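Local coordinates for protein CurF (Lyngbya majuscula, PDB 5DP2) that binds NADP and, as the enoyl reductase domain of a polyketide synthase, probably catalyses cyclopropane ring formation in curacin A biosynthesis, at residues A[282-285]-A[286-289]; A[294-297]-A[298-302]; A[320-323]-A[324-328]. All blocks are in the same frame, centred on the assembly; numbering follows the deposited sequence.

Overall arrangement
Three local contacts, each within a single helix, sample this NADP-binding enoyl reductase. Interactions 1 and 2 lie on helices 281-287 and 290-305, which follow one another in the chain; their centres are about 17 Å apart and their nearest atoms about 4 Å. Interaction 3, on helix 321-329, lies across the centre of the chain, its centre about 28 Å from that of interaction 1 and about 30 Å from that of interaction 2. Distance from the cofactor differs too: Leu328 of interaction 3 touches NADP, the side chain of Ser282 in interaction 1 is about 6 Å from it, and that of Leu295 in interaction 2 about 10 Å.

Interaction 1: A[282-285]-A[286-289]; sequences SDEF and VRDK
Three backbone hydrogen bonds of the i to i+4 kind, Val286 N to Ser282 O, Arg287 N to Asp283 O and Asp288 N to Glu284 O, carry the last turn of helix 281-287 to its C-terminal end. The last is the most bent of the three, with an N-H...O angle of 142°, and Asp288 is the first residue to abandon helical backbone angles. This short helix follows strand 275-278, an outermost strand of the parallel, Rossmann-type sheet.

Glu284 and Arg287, three residues apart, run side by side and point the same way. The glutamate folds about its CB-CG bond (chi2 -66°), whereas the arginine chain is extended as far as NE, which leaves OE1 alongside its partner, 4.2 Å from Arg287 CD. Any direct attraction between the charges is probably modest: Glu284 OE1 is 4.2 Å from Arg287 NH1 and far off the plane of the guanidinium, so that no direct hydrogen bond links the two groups. A water molecule makes the connection instead, accepting from Arg287 NH1 and donating to both OE1 and the main-chain O of Glu284. That carbonyl therefore receives two donors, the water and the Asp288 N-H.

On another side of the helix, Val286 turns CG2 back over the preceding turn, 3.4 Å from Ser282 O. Phe285 is buried against Phe140 and Met141, joining this helix to the start of helix 140-153, while Ser282 and Val286 rest on Ile64. Ser282 OG bonds to Asp280, Asp283 OD1 to the hydroxyl of Tyr63 and Lys289 NZ to Asp123, and Asp288, just before the turn into helix 290-305, caps it by accepting the N-H of Gln290 on OD1. At the Arg287 guanidinium, the bridging water sits in plane at the edge, 3.0 Å from NH1.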
loop_
_atom_site.group_PDB
_atom_site.type_symbol
_atom_site.label_atom_id
_atom_site.label_comp_id
_atom_site.label_asym_id
_atom_site.label_seq_id
_atom_site.Cartn_x
_atom_site.Cartn_y
_atom_site.Cartn_z
ATOM N N SER A 282 -8.456 -0.262 3.141
ATOM C CA SER A 282 -9.195 -1.507 3.312
ATOM C C SER A 282 -10.679 -1.252 3.623
ATOM O O SER A 282 -11.562 -1.900 3.047
ATOM C CB SER A 282 -8.500 -2.411 4.329
ATOM O OG SER A 282 -8.484 -1.887 5.620
ATOM N N ASP A 283 -10.963 -0.269 4.489
ATOM C CA ASP A 283 -12.328 0.100 4.747
ATOM C C ASP A 283 -13.036 0.597 3.476
ATOM O O ASP A 283 -14.197 0.299 3.211
ATOM C CB ASP A 283 -12.441 1.235 5.783
ATOM C CG ASP A 283 -12.081 0.856 7.208
ATOM O OD1 ASP A 283 -12.159 -0.336 7.549
ATOM O OD2 ASP A 283 -11.731 1.789 7.976
ATOM N N GLU A 284 -12.305 1.406 2.685
ATOM C CA GLU A 284 -12.887 1.953 1.442
ATOM C C GLU A 284 -13.212 0.849 0.445
ATOM O O GLU A 284 -14.248 0.932 -0.258
ATOM C CB GLU A 284 -11.936 2.975 0.822
ATOM C CG GLU A 284 -11.670 4.192 1.694
ATOM C CD GLU A 284 -12.877 5.057 1.917
ATOM O OE1 GLU A 284 -13.778 5.107 1.030
ATOM O OE2 GLU A 284 -12.957 5.699 2.985
ATOM N N PHE A 285 -12.330 -0.148 0.320
ATOM C CA PHE A 285 -12.545 -1.237 -0.628
ATOM C C PHE A 285 -13.782 -2.075 -0.248
ATOM O O PHE A 285 -14.567 -2.442 -1.122
ATOM C CB PHE A 285 -11.300 -2.118 -0.743
ATOM C CG PHE A 285 -10.086 -1.427 -1.339
ATOM C CD1 PHE A 285 -10.193 -0.622 -2.454
ATOM C CD2 PHE A 285 -8.829 -1.626 -0.801
ATOM C CE1 PHE A 285 -9.077 -0.008 -3.010
ATOM C CE2 PHE A 285 -7.720 -1.025 -1.366
ATOM C CZ PHE A 285 -7.837 -0.224 -2.462
ATOM N N VAL A 286 -13.948 -2.356 1.036
ATOM C CA VAL A 286 -15.101 -3.134 1.521
ATOM C C VAL A 286 -16.388 -2.337 1.393
ATOM O O VAL A 286 -17.471 -2.880 1.109
ATOM C CB VAL A 286 -14.886 -3.554 2.990
ATOM C CG1 VAL A 286 -16.155 -4.158 3.588
ATOM C CG2 VAL A 286 -13.739 -4.537 3.064
ATOM N N ARG A 287 -16.291 -1.028 1.616
ATOM C CA ARG A 287 -17.447 -0.152 1.544
ATOM C C ARG A 287 -18.092 -0.103 0.146
ATOM O O ARG A 287 -19.313 -0.069 0.030
ATOM C CB ARG A 287 -17.006 1.226 1.996
ATOM C CG ARG A 287 -18.037 2.309 1.909
ATOM C CD ARG A 287 -17.444 3.675 2.348
ATOM N NE ARG A 287 -18.370 4.749 2.140
ATOM C CZ ARG A 287 -18.582 5.335 0.969
ATOM N NH1 ARG A 287 -17.874 5.025 -0.099
ATOM N NH2 ARG A 287 -19.563 6.211 0.867
ATOM N N ASP A 288 -17.287 -0.092 -0.905
ATOM C CA ASP A 288 -17.800 0.126 -2.274
ATOM C C ASP A 288 -16.880 -0.557 -3.278
ATOM O O ASP A 288 -15.768 -0.117 -3.448
ATOM C CB ASP A 288 -17.854 1.627 -2.527
ATOM C CG ASP A 288 -18.424 1.975 -3.875
ATOM O OD1 ASP A 288 -18.761 1.080 -4.681
ATOM O OD2 ASP A 288 -18.553 3.186 -4.118
ATOM N N LYS A 289 -17.314 -1.629 -3.952
ATOM C CA LYS A 289 -16.430 -2.283 -4.939
ATOM C C LYS A 289 -16.152 -1.468 -6.184
ATOM O O LYS A 289 -15.212 -1.771 -6.921
ATOM C CB LYS A 289 -16.901 -3.686 -5.301
ATOM C CG LYS A 289 -16.662 -4.682 -4.182
ATOM C CD LYS A 289 -16.509 -6.104 -4.666
ATOM C CE LYS A 289 -16.155 -7.002 -3.502
ATOM N NZ LYS A 289 -16.249 -8.434 -3.870
HETATM O O HOH W 1 -15.340 3.554 -0.610
#

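Interaction 2: A[294-297]-A[298-302]; sequences KLWD and DLALL
Trp296 lays one face of its indole over Ala300, one helical turn later. The alanine CB stands 3.6 Å from the centroid of the five-membered ring and only 17° off the normal, a CH-pi contact; its closest ring atom is CE2, at 3.4 Å. A chi1 of -166° swings the indole forward along helix 290-305, and its CE3 also reaches Leu299 CB, whose side chain crosses it at about a right angle. Beneath the ring, the Ala300 N-H bonds to Trp296 O at 2.8 Å, tying the same two residues through the backbone.

The hydrophilic side is stitched by water. Two molecules lie between Lys294 O and the Asp298 carboxylate, whose OD2 also bonds to the hydroxyl of Tyr147. A third takes the place of a direct helical bond: it donates to Asp297 O and accepts from Leu301 N, at 2.8 Å from the latter.

Leu295 and Leu299 pack on Phe144 and Tyr147 of helix 140-153, and Trp296 meets Pro128 and Ile139 in adjoining loops. Leu299 and Leu302 contact Leu308, in the loop leading from this helix to strand 313-317.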
loop_
_atom_site.group_PDB
_atom_site.type_symbol
_atom_site.label_atom_id
_atom_site.label_comp_id
_atom_site.label_asym_id
_atom_site.label_seq_id
_atom_site.Cartn_x
_atom_site.Cartn_y
_atom_site.Cartn_z
ATOM N N LYS A 294 -12.977 2.765 -10.144
ATOM C CA LYS A 294 -12.860 4.160 -10.538
ATOM C C LYS A 294 -11.434 4.686 -10.395
ATOM O O LYS A 294 -10.979 5.465 -11.242
ATOM C CB LYS A 294 -13.854 4.999 -9.769
ATOM C CG LYS A 294 -15.292 4.679 -10.143
ATOM C CD LYS A 294 -16.276 5.551 -9.393
ATOM C CE LYS A 294 -16.498 5.055 -7.980
ATOM N NZ LYS A 294 -17.493 5.913 -7.270
ATOM N N LEU A 295 -10.713 4.240 -9.359
ATOM C CA LEU A 295 -9.318 4.648 -9.263
ATOM C C LEU A 295 -8.507 4.077 -10.413
ATOM O O LEU A 295 -7.650 4.782 -10.981
ATOM C CB LEU A 295 -8.736 4.232 -7.907
ATOM C CG LEU A 295 -9.264 4.957 -6.681
ATOM C CD1 LEU A 295 -8.792 4.328 -5.379
ATOM C CD2 LEU A 295 -8.901 6.416 -6.681
ATOM N N TRP A 296 -8.754 2.811 -10.787
ATOM C CA TRP A 296 -8.008 2.229 -11.904
ATOM C C TRP A 296 -8.340 2.911 -13.242
ATOM O O TRP A 296 -7.501 2.979 -14.129
ATOM C CB TRP A 296 -8.228 0.713 -11.976
ATOM C CG TRP A 296 -7.274 -0.043 -12.863
ATOM C CD1 TRP A 296 -7.612 -0.912 -13.869
ATOM C CD2 TRP A 296 -5.829 -0.046 -12.826
ATOM N NE1 TRP A 296 -6.495 -1.445 -14.435
ATOM C CE2 TRP A 296 -5.383 -0.948 -13.811
ATOM C CE3 TRP A 296 -4.864 0.619 -12.059
ATOM C CZ2 TRP A 296 -4.029 -1.191 -14.056
ATOM C CZ3 TRP A 296 -3.507 0.380 -12.301
ATOM C CH2 TRP A 296 -3.109 -0.501 -13.303
ATOM N N ASP A 297 -9.559 3.436 -13.375
ATOM C CA ASP A 297 -9.891 4.196 -14.585
ATOM C C ASP A 297 -8.907 5.355 -14.781
ATOM O O ASP A 297 -8.585 5.704 -15.917
ATOM C CB ASP A 297 -11.309 4.764 -14.529
ATOM C CG ASP A 297 -12.397 3.734 -14.710
ATOM O OD1 ASP A 297 -12.143 2.669 -15.300
ATOM O OD2 ASP A 297 -13.525 4.037 -14.259
ATOM N N ASP A 298 -8.448 5.969 -13.696
ATOM C CA ASP A 298 -7.459 7.056 -13.786
ATOM C C ASP A 298 -6.022 6.533 -13.870
ATOM O O ASP A 298 -5.203 7.052 -14.634
ATOM C CB ASP A 298 -7.561 8.024 -12.597
ATOM C CG ASP A 298 -8.808 8.884 -12.603
ATOM O OD1 ASP A 298 -9.645 8.779 -13.511
ATOM O OD2 ASP A 298 -8.921 9.680 -11.663
ATOM N N LEU A 299 -5.687 5.506 -13.095
ATOM C CA LEU A 299 -4.311 5.083 -12.985
ATOM C C LEU A 299 -3.862 4.186 -14.142
ATOM O O LEU A 299 -2.678 4.188 -14.487
ATOM C CB LEU A 299 -4.098 4.355 -11.659
ATOM C CG LEU A 299 -4.058 5.240 -10.410
ATOM C CD1 LEU A 299 -4.224 4.398 -9.134
ATOM C CD2 LEU A 299 -2.746 6.014 -10.335
ATOM N N ALA A 300 -4.746 3.359 -14.707
ATOM C CA ALA A 300 -4.321 2.352 -15.679
ATOM C C ALA A 300 -3.591 2.995 -16.839
ATOM O O ALA A 300 -2.568 2.491 -17.308
ATOM C CB ALA A 300 -5.509 1.534 -16.195
ATOM N N LEU A 301 -4.117 4.087 -17.351
ATOM C CA LEU A 301 -3.489 4.664 -18.544
ATOM C C LEU A 301 -2.116 5.269 -18.218
ATOM O O LEU A 301 -1.265 5.342 -19.095
ATOM C CB LEU A 301 -4.400 5.650 -19.282
ATOM C CG LEU A 301 -4.734 6.923 -18.520
ATOM C CD1 LEU A 301 -3.747 8.032 -18.879
ATOM C CD2 LEU A 301 -6.166 7.377 -18.833
ATOM N N LEU A 302 -1.894 5.672 -16.951
ATOM C CA LEU A 302 -0.604 6.226 -16.563
ATOM C C LEU A 302 0.465 5.139 -16.533
ATOM O O LEU A 302 1.628 5.406 -16.878
ATOM C CB LEU A 302 -0.702 6.949 -15.214
ATOM C CG LEU A 302 -1.708 8.087 -15.149
ATOM C CD1 LEU A 302 -1.704 8.699 -13.770
ATOM C CD2 LEU A 302 -1.441 9.158 -16.196
HETATM O O HOH W 2 -10.202 8.002 -9.988
HETATM O O HOH W 3 -12.254 7.667 -12.401
HETATM O O HOH W 4 -6.944 4.398 -17.351
#

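Interaction 3: A[320-323]-A[324-328]; sequences DVVE and AFRHL
Glu323 and Arg326 form a salt bridge one turn apart on helix 321-329, the helical crossover of a beta-alpha-beta unit between parallel strands 313-317 and 336-340. The glutamate is folded, chi2 -53°, while the arginine stays extended from CG to NE and reaches back along the helix. Arg326 NH1 donates to Glu323 OE2 at 2.9 Å with an N-H...O angle of 146°. It meets the syn side of the carboxylate, although somewhat out of that group's plane; OE2 itself lies close to the plane of the guanidinium, at its edge.

Val322 meets the arginine over a face. With CG1 trans to the backbone N (chi1 170°), that methyl comes to lie over the centre of the guanidinium, 3.8 Å from Arg326 CZ. One flat group thus has a carboxylate at its edge and a methyl over a face.

Val321 and Phe325 run alongside each other on the buried side. In Val321 it is CG2 that takes the trans position, beside the carbonyl carbon, and this methyl rests 3.9 Å from Phe325 CE1. The ring edge passes the main-chain O of Val321, 3.4 Å from Phe325 CD1. Beyond the helix, Phe325 packs on Val53 and Val56 of helix 50-57, and Leu328, of the cofactor pocket, touches NADP and Val53. Ala324 lies on Ile337 and Val339, and the His327 imidazole is edge-to-face with Phe316.

Four i to i+4 backbone bonds, from Ala324, Phe325, Arg326 and His327, hold the turns, that of Phe325 nearly straight, and Asp320 occupies the N-cap position without a capping bond from its side chain. Chemically, a charged hydrogen bond and a methyl contact would together be expected to restrict rotation of the Arg326 guanidinium, and the nearby carboxylate to favour its positive charge.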
loop_
_atom_site.group_PDB
_atom_site.type_symbol
_atom_site.label_atom_id
_atom_site.label_comp_id
_atom_site.label_asym_id
_atom_site.label_seq_id
_atom_site.Cartn_x
_atom_site.Cartn_y
_atom_site.Cartn_z
ATOM N N ASP A 320 10.905 -18.584 0.938
ATOM C CA ASP A 320 11.583 -17.609 1.778
ATOM C C ASP A 320 10.637 -16.524 2.277
ATOM O O ASP A 320 11.071 -15.411 2.577
ATOM C CB ASP A 320 12.749 -16.977 1.015
ATOM C CG ASP A 320 13.816 -17.970 0.656
ATOM O OD1 ASP A 320 13.876 -19.034 1.294
ATOM O OD2 ASP A 320 14.603 -17.680 -0.252
ATOM N N VAL A 321 9.341 -16.843 2.413
ATOM C CA VAL A 321 8.375 -15.840 2.819
ATOM C C VAL A 321 8.667 -15.253 4.213
ATOM O O VAL A 321 8.422 -14.062 4.416
ATOM C CB VAL A 321 6.929 -16.419 2.720
ATOM C CG1 VAL A 321 6.689 -17.568 3.701
ATOM C CG2 VAL A 321 5.890 -15.330 2.870
ATOM N N VAL A 322 9.197 -16.037 5.148
ATOM C CA VAL A 322 9.514 -15.463 6.457
ATOM C C VAL A 322 10.582 -14.360 6.301
ATOM O O VAL A 322 10.459 -13.276 6.878
ATOM C CB VAL A 322 9.980 -16.557 7.447
ATOM C CG1 VAL A 322 10.531 -15.938 8.727
ATOM C CG2 VAL A 322 8.817 -17.487 7.786
ATOM N N GLU A 323 11.632 -14.654 5.539
ATOM C CA GLU A 323 12.664 -13.661 5.287
ATOM C C GLU A 323 12.124 -12.433 4.534
ATOM O O GLU A 323 12.607 -11.318 4.752
ATOM C CB GLU A 323 13.852 -14.259 4.564
ATOM C CG GLU A 323 14.639 -15.219 5.458
ATOM C CD GLU A 323 15.067 -14.617 6.810
ATOM O OE1 GLU A 323 15.520 -13.449 6.880
ATOM O OE2 GLU A 323 14.972 -15.321 7.839
ATOM N N ALA A 324 11.142 -12.623 3.642
ATOM C CA ALA A 324 10.531 -11.488 2.954
ATOM C C ALA A 324 9.841 -10.554 3.966
ATOM O O ALA A 324 9.989 -9.339 3.930
ATOM C CB ALA A 324 9.532 -11.993 1.932
ATOM N N PHE A 325 9.053 -11.149 4.892
ATOM C CA PHE A 325 8.414 -10.363 5.928
ATOM C C PHE A 325 9.454 -9.681 6.814
ATOM O O PHE A 325 9.293 -8.517 7.190
ATOM C CB PHE A 325 7.460 -11.210 6.802
ATOM C CG PHE A 325 6.042 -11.377 6.265
ATOM C CD1 PHE A 325 5.773 -12.057 5.095
ATOM C CD2 PHE A 325 4.964 -10.890 6.984
ATOM C CE1 PHE A 325 4.461 -12.212 4.642
ATOM C CE2 PHE A 325 3.650 -11.050 6.553
ATOM C CZ PHE A 325 3.397 -11.735 5.375
ATOM N N ARG A 326 10.534 -10.398 7.148
ATOM C CA ARG A 326 11.586 -9.816 7.993
ATOM C C ARG A 326 12.304 -8.672 7.306
ATOM O O ARG A 326 12.718 -7.709 7.966
ATOM C CB ARG A 326 12.596 -10.892 8.397
ATOM C CG ARG A 326 12.151 -11.769 9.528
ATOM C CD ARG A 326 13.196 -12.810 9.853
ATOM N NE ARG A 326 12.743 -13.539 11.020
ATOM C CZ ARG A 326 13.044 -14.801 11.296
ATOM N NH1 ARG A 326 13.856 -15.484 10.496
ATOM N NH2 ARG A 326 12.565 -15.384 12.399
ATOM N N HIS A 327 12.449 -8.760 5.982
ATOM C CA HIS A 327 13.120 -7.710 5.209
ATOM C C HIS A 327 12.357 -6.402 5.391
ATOM O O HIS A 327 12.933 -5.325 5.528
ATOM C CB HIS A 327 13.218 -8.147 3.751
ATOM C CG HIS A 327 14.137 -7.325 2.906
ATOM N ND1 HIS A 327 15.491 -7.548 2.805
ATOM C CD2 HIS A 327 13.858 -6.316 2.044
ATOM C CE1 HIS A 327 16.005 -6.698 1.928
ATOM N NE2 HIS A 327 15.035 -5.929 1.467
ATOM N N LEU A 328 11.017 -6.492 5.376
ATOM C CA LEU A 328 10.163 -5.319 5.595
ATOM C C LEU A 328 10.161 -4.896 7.065
ATOM O O LEU A 328 10.300 -3.707 7.366
ATOM C CB LEU A 328 8.733 -5.608 5.078
ATOM C CG LEU A 328 7.806 -4.408 5.103
ATOM C CD1 LEU A 328 8.371 -3.169 4.424
ATOM C CD2 LEU A 328 6.477 -4.809 4.506
#